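Local coordinates for ADP-dependent L-serine kinase SerK (Thermococcus kodakarensis KOD1, PDB 5X0J), which catalyses the ADP-dependent phosphorylation of free L-serine to O-phospho-L-serine and AMP, the first step from serine to cysteine, at residues Leu23-Val33 / Met64-Ala75; Val99-Lys107 / Glu175-Glu183. The protein carries 1 engineered substitution. All coordinates share one frame; numbering follows the deposited sequence.

Interaction 1 (Leu23-Val33 / Met64-Ala75); sequences LDKMKPHQQLV and MYLIVDGHHRWA. Engineered in segment 23-33: Gln30 (natural residue Glu). With MG (magnesium ion), chain D; AMP (adenosine monophosphate), chain B; SEP (phosphoserine), chain C.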
loop_
_atom_site.group_PDB
_atom_site.type_symbol
_atom_site.label_atom_id
_atom_site.label_comp_id
_atom_site.label_asym_id
_atom_site.label_seq_id
_atom_site.Cartn_x
_atom_site.Cartn_y
_atom_site.Cartn_z
ATOM N N LEU A 23 -19.088 6.105 -0.757
ATOM C CA LEU A 23 -17.932 5.602 -1.515
ATOM C C LEU A 23 -17.664 6.454 -2.767
ATOM O O LEU A 23 -16.516 6.647 -3.140
ATOM C CB LEU A 23 -18.112 4.124 -1.894
ATOM C CG LEU A 23 -18.229 3.137 -0.713
ATOM C CD1 LEU A 23 -18.748 1.784 -1.165
ATOM C CD2 LEU A 23 -16.914 2.955 0.040
ATOM N N ASP A 24 -18.716 6.979 -3.391
ATOM C CA ASP A 24 -18.536 7.820 -4.584
ATOM C C ASP A 24 -18.013 9.236 -4.298
ATOM O O ASP A 24 -17.785 9.995 -5.247
ATOM C CB ASP A 24 -19.822 7.852 -5.449
ATOM C CG ASP A 24 -20.960 8.677 -4.835
ATOM O OD1 ASP A 24 -20.795 9.281 -3.758
ATOM O OD2 ASP A 24 -22.040 8.753 -5.464
ATOM N N LYS A 25 -17.847 9.604 -3.021
ATOM C CA LYS A 25 -17.168 10.848 -2.646
ATOM C C LYS A 25 -15.688 10.628 -2.313
ATOM O O LYS A 25 -15.014 11.555 -1.863
ATOM C CB LYS A 25 -17.873 11.510 -1.456
ATOM C CG LYS A 25 -19.348 11.828 -1.685
ATOM C CD LYS A 25 -19.558 12.811 -2.824
ATOM C CE LYS A 25 -21.028 13.127 -3.033
ATOM N NZ LYS A 25 -21.661 13.793 -1.859
ATOM N N MET A 26 -15.187 9.409 -2.528
ATOM C CA MET A 26 -13.816 9.053 -2.153
ATOM C C MET A 26 -12.941 8.911 -3.389
ATOM O O MET A 26 -13.328 8.249 -4.354
ATOM C CB MET A 26 -13.816 7.748 -1.376
ATOM C CG MET A 26 -14.709 7.767 -0.152
ATOM S SD MET A 26 -14.570 6.205 0.725
ATOM C CE MET A 26 -15.717 6.488 2.074
ATOM N N LYS A 27 -11.741 9.468 -3.313
ATOM C CA LYS A 27 -10.843 9.551 -4.450
ATOM C C LYS A 27 -9.574 8.742 -4.171
ATOM O O LYS A 27 -8.819 9.093 -3.265
ATOM C CB LYS A 27 -10.509 11.017 -4.694
ATOM C CG LYS A 27 -9.830 11.289 -6.014
ATOM C CD LYS A 27 -9.815 12.780 -6.296
ATOM C CE LYS A 27 -9.294 13.083 -7.687
ATOM N NZ LYS A 27 -9.419 14.534 -7.994
ATOM N N PRO A 28 -9.331 7.661 -4.946
ATOM C CA PRO A 28 -8.102 6.881 -4.729
ATOM C C PRO A 28 -6.863 7.658 -5.177
ATOM O O PRO A 28 -6.941 8.505 -6.064
ATOM C CB PRO A 28 -8.315 5.658 -5.608
ATOM C CG PRO A 28 -9.116 6.184 -6.739
ATOM C CD PRO A 28 -10.053 7.184 -6.145
ATOM N N HIS A 29 -5.744 7.433 -4.501
ATOM C CA HIS A 29 -4.445 7.896 -4.957
ATOM C C HIS A 29 -3.435 6.824 -5.340
ATOM O O HIS A 29 -2.309 7.156 -5.705
ATOM C CB HIS A 29 -3.843 8.867 -3.933
ATOM C CG HIS A 29 -3.346 8.230 -2.664
ATOM N ND1 HIS A 29 -4.118 8.130 -1.525
ATOM C CD2 HIS A 29 -2.139 7.708 -2.338
ATOM C CE1 HIS A 29 -3.408 7.577 -0.557
ATOM N NE2 HIS A 29 -2.209 7.301 -1.027
ATOM N N GLN A 30 -3.824 5.557 -5.300
ATOM C CA GLN A 30 -2.903 4.482 -5.691
ATOM C C GLN A 30 -3.646 3.227 -6.137
ATOM O O GLN A 30 -4.853 3.085 -5.922
ATOM C CB GLN A 30 -1.819 4.214 -4.616
ATOM C CG GLN A 30 -2.295 3.963 -3.204
ATOM C CD GLN A 30 -1.206 4.086 -2.148
ATOM O OE1 GLN A 30 -0.237 4.850 -2.295
ATOM N NE2 GLN A 30 -1.387 3.364 -1.048
ATOM N N GLN A 31 -2.912 2.354 -6.817
ATOM C CA GLN A 31 -3.416 1.089 -7.347
ATOM C C GLN A 31 -3.584 0.007 -6.268
ATOM O O GLN A 31 -3.192 0.186 -5.109
ATOM C CB GLN A 31 -2.459 0.579 -8.424
ATOM C CG GLN A 31 -2.391 1.460 -9.666
ATOM C CD GLN A 31 -1.284 1.069 -10.612
ATOM O OE1 GLN A 31 -0.187 0.707 -10.198
ATOM N NE2 GLN A 31 -1.561 1.142 -11.900
ATOM N N LEU A 32 -4.193 -1.107 -6.671
ATOM C CA LEU A 32 -4.538 -2.230 -5.794
ATOM C C LEU A 32 -3.618 -3.428 -5.987
ATOM O O LEU A 32 -3.014 -3.577 -7.035
ATOM C CB LEU A 32 -5.980 -2.678 -6.058
ATOM C CG LEU A 32 -7.057 -1.592 -6.031
ATOM C CD1 LEU A 32 -8.435 -2.210 -6.196
ATOM C CD2 LEU A 32 -6.981 -0.796 -4.729
ATOM N N VAL A 33 -3.495 -4.235 -4.935
ATOM C CA VAL A 33 -2.890 -5.564 -4.917
ATOM C C VAL A 33 -4.046 -6.561 -4.862
ATOM O O VAL A 33 -4.902 -6.491 -3.953
ATOM C CB VAL A 33 -2.003 -5.735 -3.659
ATOM C CG1 VAL A 33 -1.329 -7.109 -3.649
ATOM C CG2 VAL A 33 -0.981 -4.598 -3.577
ATOM N N MET A 64 -14.898 16.175 -2.445
ATOM C CA MET A 64 -14.397 14.797 -2.480
ATOM C C MET A 64 -13.410 14.624 -1.342
ATOM O O MET A 64 -12.802 15.603 -0.894
ATOM C CB MET A 64 -13.647 14.505 -3.781
ATOM C CG MET A 64 -14.474 14.535 -5.059
ATOM S SD MET A 64 -15.674 13.195 -5.175
ATOM C CE MET A 64 -14.639 11.751 -5.407
ATOM N N TYR A 65 -13.228 13.376 -0.926
ATOM C CA TYR A 65 -12.272 13.003 0.104
ATOM C C TYR A 65 -11.194 12.123 -0.494
ATOM O O TYR A 65 -11.498 11.130 -1.148
ATOM C CB TYR A 65 -12.997 12.256 1.220
ATOM C CG TYR A 65 -13.867 13.165 2.043
ATOM C CD1 TYR A 65 -13.319 13.930 3.067
ATOM C CD2 TYR A 65 -15.225 13.301 1.765
ATOM C CE1 TYR A 65 -14.100 14.793 3.816
ATOM C CE2 TYR A 65 -16.016 14.167 2.514
ATOM C CZ TYR A 65 -15.438 14.913 3.531
ATOM O OH TYR A 65 -16.211 15.773 4.293
ATOM N N LEU A 66 -9.936 12.510 -0.291
ATOM C CA LEU A 66 -8.789 11.656 -0.569
ATOM C C LEU A 66 -8.897 10.418 0.301
ATOM O O LEU A 66 -9.092 10.549 1.511
ATOM C CB LEU A 66 -7.511 12.400 -0.191
ATOM C CG LEU A 66 -6.199 11.610 -0.275
ATOM C CD1 LEU A 66 -5.922 11.128 -1.694
ATOM C CD2 LEU A 66 -5.046 12.442 0.291
ATOM N N ILE A 67 -8.765 9.235 -0.295
ATOM C CA ILE A 67 -8.545 8.012 0.478
ATOM C C ILE A 67 -7.110 8.052 0.996
ATOM O O ILE A 67 -6.167 7.924 0.231
ATOM C CB ILE A 67 -8.781 6.741 -0.361
ATOM C CG1 ILE A 67 -10.238 6.686 -0.840
ATOM C CG2 ILE A 67 -8.454 5.495 0.451
ATOM C CD1 ILE A 67 -10.533 5.568 -1.828
ATOM N N VAL A 68 -6.953 8.259 2.298
ATOM C CA VAL A 68 -5.642 8.252 2.942
ATOM C C VAL A 68 -5.206 6.795 3.140
ATOM O O VAL A 68 -4.076 6.429 2.785
ATOM C CB VAL A 68 -5.698 9.053 4.263
ATOM C CG1 VAL A 68 -4.401 8.934 5.045
ATOM C CG2 VAL A 68 -6.004 10.513 3.946
ATOM N N ASP A 69 -6.090 5.983 3.719
ATOM C CA ASP A 69 -5.887 4.563 3.882
ATOM C C ASP A 69 -7.233 3.899 3.685
ATOM O O ASP A 69 -8.233 4.326 4.271
ATOM C CB ASP A 69 -5.334 4.267 5.276
ATOM C CG ASP A 69 -5.108 2.790 5.525
ATOM O OD1 ASP A 69 -4.807 2.039 4.570
ATOM O OD2 ASP A 69 -5.229 2.379 6.702
ATOM N N GLY A 70 -7.261 2.872 2.837
ATOM C CA GLY A 70 -8.509 2.161 2.545
ATOM C C GLY A 70 -8.835 1.903 1.086
ATOM O O GLY A 70 -10.004 1.752 0.737
ATOM N N HIS A 71 -7.832 1.810 0.221
ATOM C CA HIS A 71 -8.100 1.576 -1.202
ATOM C C HIS A 71 -8.814 0.268 -1.484
ATOM O O HIS A 71 -9.695 0.215 -2.347
ATOM C CB HIS A 71 -6.807 1.649 -1.993
ATOM C CG HIS A 71 -6.281 3.034 -2.085
ATOM N ND1 HIS A 71 -5.604 3.634 -1.051
ATOM C CD2 HIS A 71 -6.436 3.983 -3.036
ATOM C CE1 HIS A 71 -5.307 4.874 -1.383
ATOM N NE2 HIS A 71 -5.819 5.113 -2.574
ATOM N N HIS A 72 -8.450 -0.769 -0.742
ATOM C CA HIS A 72 -9.000 -2.104 -0.974
ATOM C C HIS A 72 -10.378 -2.246 -0.361
ATOM O O HIS A 72 -11.283 -2.811 -0.988
ATOM C CB HIS A 72 -8.007 -3.160 -0.492
ATOM C CG HIS A 72 -6.696 -3.085 -1.212
ATOM N ND1 HIS A 72 -5.720 -2.167 -0.895
ATOM C CD2 HIS A 72 -6.239 -3.756 -2.292
ATOM C CE1 HIS A 72 -4.698 -2.311 -1.713
ATOM N NE2 HIS A 72 -4.989 -3.273 -2.563
ATOM N N ARG A 73 -10.554 -1.696 0.835
ATOM C CA ARG A 73 -11.897 -1.612 1.409
ATOM C C ARG A 73 -12.839 -0.860 0.452
ATOM O O ARG A 73 -13.970 -1.308 0.180
ATOM C CB ARG A 73 -11.885 -0.938 2.773
ATOM C CG ARG A 73 -11.506 -1.867 3.914
ATOM C CD ARG A 73 -11.107 -1.111 5.161
ATOM N NE ARG A 73 -9.780 -0.503 5.022
ATOM C CZ ARG A 73 -9.250 0.378 5.867
ATOM N NH1 ARG A 73 -9.922 0.784 6.950
ATOM N NH2 ARG A 73 -8.026 0.845 5.649
ATOM N N TRP A 74 -12.374 0.275 -0.064
ATOM C CA TRP A 74 -13.204 1.096 -0.968
ATOM C C TRP A 74 -13.556 0.330 -2.243
ATOM O O TRP A 74 -14.730 0.226 -2.612
ATOM C CB TRP A 74 -12.475 2.409 -1.277
ATOM C CG TRP A 74 -13.049 3.235 -2.392
ATOM C CD1 TRP A 74 -14.135 4.073 -2.330
ATOM C CD2 TRP A 74 -12.540 3.331 -3.727
ATOM N NE1 TRP A 74 -14.326 4.681 -3.544
ATOM C CE2 TRP A 74 -13.361 4.251 -4.419
ATOM C CE3 TRP A 74 -11.451 2.744 -4.401
ATOM C CZ2 TRP A 74 -13.150 4.572 -5.776
ATOM C CZ3 TRP A 74 -11.229 3.071 -5.735
ATOM C CH2 TRP A 74 -12.083 3.976 -6.410
ATOM N N ALA A 75 -12.554 -0.245 -2.896
ATOM C CA ALA A 75 -12.789 -1.004 -4.125
ATOM C C ALA A 75 -13.638 -2.249 -3.871
ATOM O O ALA A 75 -14.525 -2.579 -4.661
ATOM C CB ALA A 75 -11.471 -1.407 -4.766
HETATM MG MG MG D . -4.454 0.016 4.217
HETATM P P AMP B . -7.007 -1.137 2.571
HETATM O O1P AMP B . -8.525 -1.152 2.645
HETATM O O2P AMP B . -6.490 -0.726 1.207
HETATM O O3P AMP B . -6.401 -0.383 3.725
HETATM O "O5'" AMP B . -6.528 -2.665 2.716
HETATM C "C5'" AMP B . -7.357 -3.684 3.268
HETATM C "C4'" AMP B . -7.657 -3.383 4.726
HETATM O "O4'" AMP B . -8.823 -4.082 5.113
HETATM C "C3'" AMP B . -6.610 -3.843 5.763
HETATM O "O3'" AMP B . -6.292 -2.743 6.612
HETATM C "C2'" AMP B . -7.256 -4.945 6.602
HETATM O "O2'" AMP B . -6.828 -4.958 7.962
HETATM C "C1'" AMP B . -8.686 -4.514 6.438
HETATM N N9 AMP B . -9.735 -5.514 6.724
HETATM C C8 AMP B . -9.674 -6.855 6.626
HETATM N N7 AMP B . -10.864 -7.420 6.949
HETATM C C5 AMP B . -11.695 -6.414 7.248
HETATM C C6 AMP B . -13.099 -6.300 7.678
HETATM N N6 AMP B . -13.846 -7.414 7.841
HETATM N N1 AMP B . -13.583 -5.054 7.891
HETATM C C2 AMP B . -12.845 -3.932 7.727
HETATM N N3 AMP B . -11.558 -3.968 7.347
HETATM C C4 AMP B . -10.954 -5.156 7.101
HETATM N N SEP C . -2.491 4.406 1.833
HETATM C CA SEP C . -2.342 3.242 2.759
HETATM C CB SEP C . -1.681 2.086 2.006
HETATM O OG SEP C . -2.484 1.749 0.876
HETATM C C SEP C . -1.581 3.648 3.994
HETATM O O SEP C . -1.062 2.777 4.720
HETATM O OXT SEP C . -1.463 4.849 4.304
HETATM P P SEP C . -3.930 1.037 1.058
HETATM O O1P SEP C . -3.829 0.249 2.355
HETATM O O2P SEP C . -4.010 0.189 -0.171
HETATM O O3P SEP C . -4.926 2.169 1.083
HETATM O O HOH W 1 -4.918 -0.303 6.275
HETATM O O HOH W 2 -4.155 -2.094 4.206
HETATM O O HOH W 3 -2.435 0.227 4.918
#

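Interaction 2 (Val99-Lys107 / Glu175-Glu183); sequences VYTWYPAFK and ELIYYGLKE. With SEP (phosphoserine), chain C.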
loop_
_atom_site.group_PDB
_atom_site.type_symbol
_atom_site.label_atom_id
_atom_site.label_comp_id
_atom_site.label_asym_id
_atom_site.label_seq_id
_atom_site.Cartn_x
_atom_site.Cartn_y
_atom_site.Cartn_z
ATOM N N VAL A 99 3.753 10.644 6.638
ATOM C CA VAL A 99 3.712 9.638 5.581
ATOM C C VAL A 99 5.090 9.042 5.318
ATOM O O VAL A 99 6.092 9.752 5.279
ATOM C CB VAL A 99 3.059 10.195 4.295
ATOM C CG1 VAL A 99 3.941 11.238 3.625
ATOM C CG2 VAL A 99 2.681 9.069 3.339
ATOM N N TYR A 100 5.092 7.724 5.184
ATOM C CA TYR A 100 6.269 6.938 4.838
ATOM C C TYR A 100 5.844 6.053 3.661
ATOM O O TYR A 100 4.987 6.478 2.890
ATOM C CB TYR A 100 6.767 6.148 6.071
ATOM C CG TYR A 100 7.092 7.066 7.220
ATOM C CD1 TYR A 100 6.106 7.448 8.130
ATOM C CD2 TYR A 100 8.361 7.590 7.375
ATOM C CE1 TYR A 100 6.381 8.328 9.164
ATOM C CE2 TYR A 100 8.643 8.470 8.418
ATOM C CZ TYR A 100 7.648 8.827 9.306
ATOM N N THR A 101 6.403 4.858 3.509
ATOM C CA THR A 101 6.023 3.969 2.412
ATOM C C THR A 101 5.921 2.526 2.897
ATOM O O THR A 101 6.260 2.210 4.048
ATOM C CB THR A 101 7.010 4.128 1.226
ATOM O OG1 THR A 101 6.468 3.548 0.033
ATOM C CG2 THR A 101 8.369 3.492 1.506
ATOM N N TRP A 102 5.449 1.661 2.006
ATOM C CA TRP A 102 5.459 0.221 2.177
ATOM C C TRP A 102 6.418 -0.335 1.140
ATOM O O TRP A 102 6.384 0.062 -0.035
ATOM C CB TRP A 102 4.076 -0.395 1.938
ATOM C CG TRP A 102 3.028 0.022 2.907
ATOM C CD1 TRP A 102 2.105 1.007 2.742
ATOM C CD2 TRP A 102 2.763 -0.564 4.182
ATOM N NE1 TRP A 102 1.283 1.077 3.837
ATOM C CE2 TRP A 102 1.678 0.130 4.745
ATOM C CE3 TRP A 102 3.348 -1.609 4.909
ATOM C CZ2 TRP A 102 1.155 -0.187 5.999
ATOM C CZ3 TRP A 102 2.845 -1.915 6.164
ATOM C CH2 TRP A 102 1.762 -1.201 6.703
ATOM N N TYR A 103 7.243 -1.287 1.567
ATOM C CA TYR A 103 8.222 -1.929 0.690
ATOM C C TYR A 103 7.692 -3.285 0.226
ATOM O O TYR A 103 7.456 -4.147 1.064
ATOM C CB TYR A 103 9.559 -2.103 1.437
ATOM C CG TYR A 103 10.076 -0.820 2.018
ATOM C CD1 TYR A 103 10.623 0.160 1.204
ATOM C CD2 TYR A 103 9.993 -0.565 3.380
ATOM C CE1 TYR A 103 11.081 1.356 1.738
ATOM C CE2 TYR A 103 10.441 0.618 3.921
ATOM C CZ TYR A 103 10.996 1.570 3.100
ATOM O OH TYR A 103 11.432 2.744 3.646
ATOM N N PRO A 104 7.492 -3.478 -1.100
ATOM C CA PRO A 104 7.123 -4.812 -1.568
ATOM C C PRO A 104 8.253 -5.784 -1.279
ATOM O O PRO A 104 9.426 -5.404 -1.374
ATOM C CB PRO A 104 6.937 -4.639 -3.086
ATOM C CG PRO A 104 6.941 -3.175 -3.344
ATOM C CD PRO A 104 7.635 -2.513 -2.210
ATOM N N ALA A 105 7.906 -7.024 -0.962
ATOM C CA ALA A 105 8.897 -8.067 -0.671
ATOM C C ALA A 105 8.340 -9.405 -1.090
ATOM O O ALA A 105 7.132 -9.576 -1.191
ATOM C CB ALA A 105 9.241 -8.087 0.807
ATOM N N PHE A 106 9.220 -10.372 -1.314
ATOM C CA PHE A 106 8.755 -11.694 -1.686
ATOM C C PHE A 106 9.575 -12.817 -1.107
ATOM O O PHE A 106 10.786 -12.668 -0.862
ATOM C CB PHE A 106 8.634 -11.860 -3.209
ATOM C CG PHE A 106 9.938 -11.801 -3.958
ATOM C CD1 PHE A 106 10.709 -12.945 -4.142
ATOM C CD2 PHE A 106 10.375 -10.613 -4.515
ATOM C CE1 PHE A 106 11.908 -12.890 -4.846
ATOM C CE2 PHE A 106 11.567 -10.554 -5.222
ATOM C CZ PHE A 106 12.334 -11.696 -5.390
ATOM N N LYS A 107 8.882 -13.934 -0.901
ATOM C CA LYS A 107 9.497 -15.235 -0.737
ATOM C C LYS A 107 9.285 -15.936 -2.077
ATOM O O LYS A 107 8.148 -16.120 -2.520
ATOM C CB LYS A 107 8.836 -16.010 0.406
ATOM C CG LYS A 107 9.462 -17.360 0.711
ATOM C CD LYS A 107 10.795 -17.239 1.435
ATOM C CE LYS A 107 11.549 -18.560 1.400
ATOM N NZ LYS A 107 12.915 -18.447 1.965
ATOM N N GLU A 175 5.223 -15.489 -2.591
ATOM C CA GLU A 175 4.454 -14.910 -1.497
ATOM C C GLU A 175 4.817 -13.428 -1.466
ATOM O O GLU A 175 5.982 -13.087 -1.286
ATOM C CB GLU A 175 4.809 -15.608 -0.178
ATOM C CG GLU A 175 3.812 -15.399 0.955
ATOM C CD GLU A 175 3.575 -16.670 1.751
ATOM O OE1 GLU A 175 2.525 -17.322 1.544
ATOM O OE2 GLU A 175 4.463 -17.037 2.552
ATOM N N LEU A 176 3.824 -12.566 -1.661
ATOM C CA LEU A 176 4.010 -11.115 -1.712
ATOM C C LEU A 176 3.593 -10.512 -0.375
ATOM O O LEU A 176 2.450 -10.688 0.062
ATOM C CB LEU A 176 3.178 -10.519 -2.846
ATOM C CG LEU A 176 3.162 -8.996 -3.020
ATOM C CD1 LEU A 176 4.556 -8.428 -3.228
ATOM C CD2 LEU A 176 2.255 -8.640 -4.189
ATOM N N ILE A 177 4.530 -9.813 0.269
ATOM C CA ILE A 177 4.304 -9.179 1.568
ATOM C C ILE A 177 4.812 -7.747 1.483
ATOM O O ILE A 177 5.862 -7.506 0.885
ATOM C CB ILE A 177 5.067 -9.902 2.706
ATOM C CG1 ILE A 177 4.713 -11.397 2.737
ATOM C CG2 ILE A 177 4.791 -9.241 4.056
ATOM C CD1 ILE A 177 5.565 -12.237 3.670
ATOM N N TYR A 178 4.091 -6.807 2.087
ATOM C CA TYR A 178 4.508 -5.411 2.122
ATOM C C TYR A 178 4.966 -5.044 3.535
ATOM O O TYR A 178 4.236 -5.272 4.503
ATOM C CB TYR A 178 3.364 -4.503 1.660
ATOM C CG TYR A 178 3.234 -4.432 0.156
ATOM C CD1 TYR A 178 2.578 -5.434 -0.560
ATOM C CD2 TYR A 178 3.773 -3.367 -0.542
ATOM C CE1 TYR A 178 2.465 -5.367 -1.945
ATOM C CE2 TYR A 178 3.662 -3.278 -1.927
ATOM C CZ TYR A 178 3.005 -4.281 -2.625
ATOM O OH TYR A 178 2.890 -4.195 -4.003
ATOM N N TYR A 179 6.172 -4.482 3.645
ATOM C CA TYR A 179 6.756 -4.097 4.936
ATOM C C TYR A 179 6.754 -2.603 5.137
ATOM O O TYR A 179 7.152 -1.873 4.250
ATOM C CB TYR A 179 8.212 -4.581 5.032
ATOM C CG TYR A 179 8.334 -6.055 5.306
ATOM C CD1 TYR A 179 8.170 -6.986 4.286
ATOM C CD2 TYR A 179 8.587 -6.526 6.594
ATOM C CE1 TYR A 179 8.257 -8.348 4.544
ATOM C CE2 TYR A 179 8.690 -7.882 6.857
ATOM C CZ TYR A 179 8.529 -8.790 5.829
ATOM O OH TYR A 179 8.607 -10.141 6.096
ATOM N N GLY A 180 6.335 -2.149 6.317
ATOM C CA GLY A 180 6.456 -0.747 6.676
ATOM C C GLY A 180 7.880 -0.265 6.900
ATOM O O GLY A 180 8.199 0.883 6.620
ATOM N N LEU A 181 8.741 -1.152 7.412
ATOM C CA LEU A 181 10.135 -0.810 7.740
ATOM C C LEU A 181 11.073 -1.791 7.056
ATOM O O LEU A 181 10.927 -3.004 7.208
ATOM C CB LEU A 181 10.354 -0.879 9.248
ATOM C CG LEU A 181 9.567 0.101 10.115
ATOM C CD1 LEU A 181 9.840 -0.207 11.586
ATOM C CD2 LEU A 181 9.917 1.539 9.784
ATOM N N LYS A 182 12.060 -1.273 6.328
ATOM C CA LYS A 182 13.000 -2.140 5.628
ATOM C C LYS A 182 13.839 -2.983 6.587
ATOM O O LYS A 182 14.240 -4.092 6.250
ATOM C CB LYS A 182 13.899 -1.353 4.667
ATOM C CG LYS A 182 14.943 -0.455 5.303
ATOM C CD LYS A 182 15.717 0.274 4.224
ATOM C CE LYS A 182 16.821 1.117 4.824
ATOM N NZ LYS A 182 17.613 1.807 3.770
ATOM N N GLU A 183 14.103 -2.457 7.773
ATOM C CA GLU A 183 14.841 -3.239 8.774
ATOM C C GLU A 183 14.059 -4.482 9.225
ATOM O O GLU A 183 14.668 -5.508 9.521
ATOM C CB GLU A 183 15.281 -2.388 9.963
ATOM C CG GLU A 183 14.176 -1.662 10.690
ATOM C CD GLU A 183 13.947 -0.243 10.200
ATOM O OE1 GLU A 183 14.025 0.050 8.983
ATOM O OE2 GLU A 183 13.656 0.601 11.046
HETATM N N SEP C . -2.491 4.406 1.833
HETATM C CA SEP C . -2.342 3.242 2.759
HETATM C CB SEP C . -1.681 2.086 2.006
HETATM O OG SEP C . -2.484 1.749 0.876
HETATM C C SEP C . -1.581 3.648 3.994
HETATM O O SEP C . -1.062 2.777 4.720
HETATM O OXT SEP C . -1.463 4.849 4.304
HETATM P P SEP C . -3.930 1.037 1.058
HETATM O O1P SEP C . -3.829 0.249 2.355
HETATM O O2P SEP C . -4.010 0.189 -0.171
HETATM O O3P SEP C . -4.926 2.169 1.083
HETATM O O HOH W 4 8.568 3.446 5.317
#

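Interaction 1 (Leu23-Val33 / Met64-Ala75)
Leu23 meets Trp74 through its carbonyl: Trp74 NE1 lies 3.0 Å from Leu23 O, above the carbonyl plane, with Met26 N on the opposite face. Tyr65 N donates to Lys25 O, opening a short parallel pairing of edge strand 26-27 with 65-67. The extended chain of Met26 (chi2 -177°) carries SD obliquely to the indole, 3.8 Å from Trp74 CD1, a Met-aromatic contact. Lys27 N then donates to Tyr65 O, and Ile67 N to Lys27 O. Pro28 CG comes within 3.7 Å of Trp74 CH2. His29 donates its backbone N to His71 NE2 at 3.0 Å, in the plane of that ring, and offers its own ring face to the edge of His71 in a T-shaped pair; its NE2 is hydrogen-bonded to Thr223 OG1. Gln30, engineered from Glu at the inferred active-site position, covers one face of His71 with CG; its OE1 is hydrogen-bonded to Thr223 N, its NE2 weakly to phosphoserine OG. Leu32 CD2 sits over the centre of the His72 ring, whose NE2 accepts from Val33 N at 3.0 Å. Both imidazoles therefore take a backbone N-H on NE2 and present ND1-H to a phosphate: His71 ND1 stands 2.7 Å from phosphoserine O3P, His72 ND1 2.7 Å from AMP O2P. Segment 23-33 is thus consistent with a second shell that helps to set ring rotation and tautomer beside the magnesium ion that Asp69 shares with both phosphates.

Interaction 2 (Val99-Lys107 / Glu175-Glu183)
Trp102 lies across Gly180, whose N approaches the indole obliquely, 3.3 Å from Trp102 CE3, while Trp102 CB touches Tyr178 CD2. The indole extends NE1 to the phosphoserine carboxylate: Trp102 NE1 donates to phosphoserine O at 3.0 Å, nearly straight (164°) and at the ring edge. Next door, Tyr103 and Tyr179 exchange both backbone bonds, Tyr103 N to Tyr179 O at 2.7 Å and Tyr179 N to Tyr103 O at 2.9 Å. Ala105 and Ile177 repeat the exchange less evenly, for Ile177 N donates well whereas Ala105 N gives a weak, bent bond (124°) to Ile177 O. Lys107 and Glu175 complete the series, each taking the other's N-H in its carbonyl plane. The result is an antiparallel pair within the branched sheet of the C-terminal domain, strand 103-107 running at 145° to 175-179. Pro104, lacking an N-H, falls at a non-hydrogen-bonded position; its CA sits over one face of Tyr178 and its CG is 3.6 Å from Tyr178 CE2. Pro104 O and Phe106 are bonded instead on the other side, to strand 196-199 and its approach, while Arg224 NE serves Thr101 O and Arg200 NH2 serves Trp102 O. At the other end, beyond Tyr103 and Tyr179, a water accepts from Thr101 N and donates to Gly180 O at 2.9 Å, with a weak bond to Tyr103 OH. Lys182 CB covers one face of the Tyr103 ring, and its NZ reaches Glu131 and Glu135. Tyr179 OH is held by Asp188, and Lys107 NZ by Gly192 and Asp195.

In the fold
From the N terminus, interaction 1 closes first: the chain leaves 23-33, runs through helix 34-47 and strands 49-50 and 54-58, and returns at 64-75, a loop of 30 residues within the ParB-like N-terminal domain. Interaction 2 opens only later, its 99-107 segment meeting 175-183 after 67 residues, nearly half of them helical. The two loops lie in series, neither nested nor crossed, with centres about 20 Å apart. They nevertheless touch, since Val33 packs on Leu176 and Tyr178, and both reach phosphoserine, interaction 1 at the phosphate, OG and amino group, interaction 2 at the carboxylate. The substrate thus lies between the five-stranded mixed sheet's domain and the antiparallel sheet.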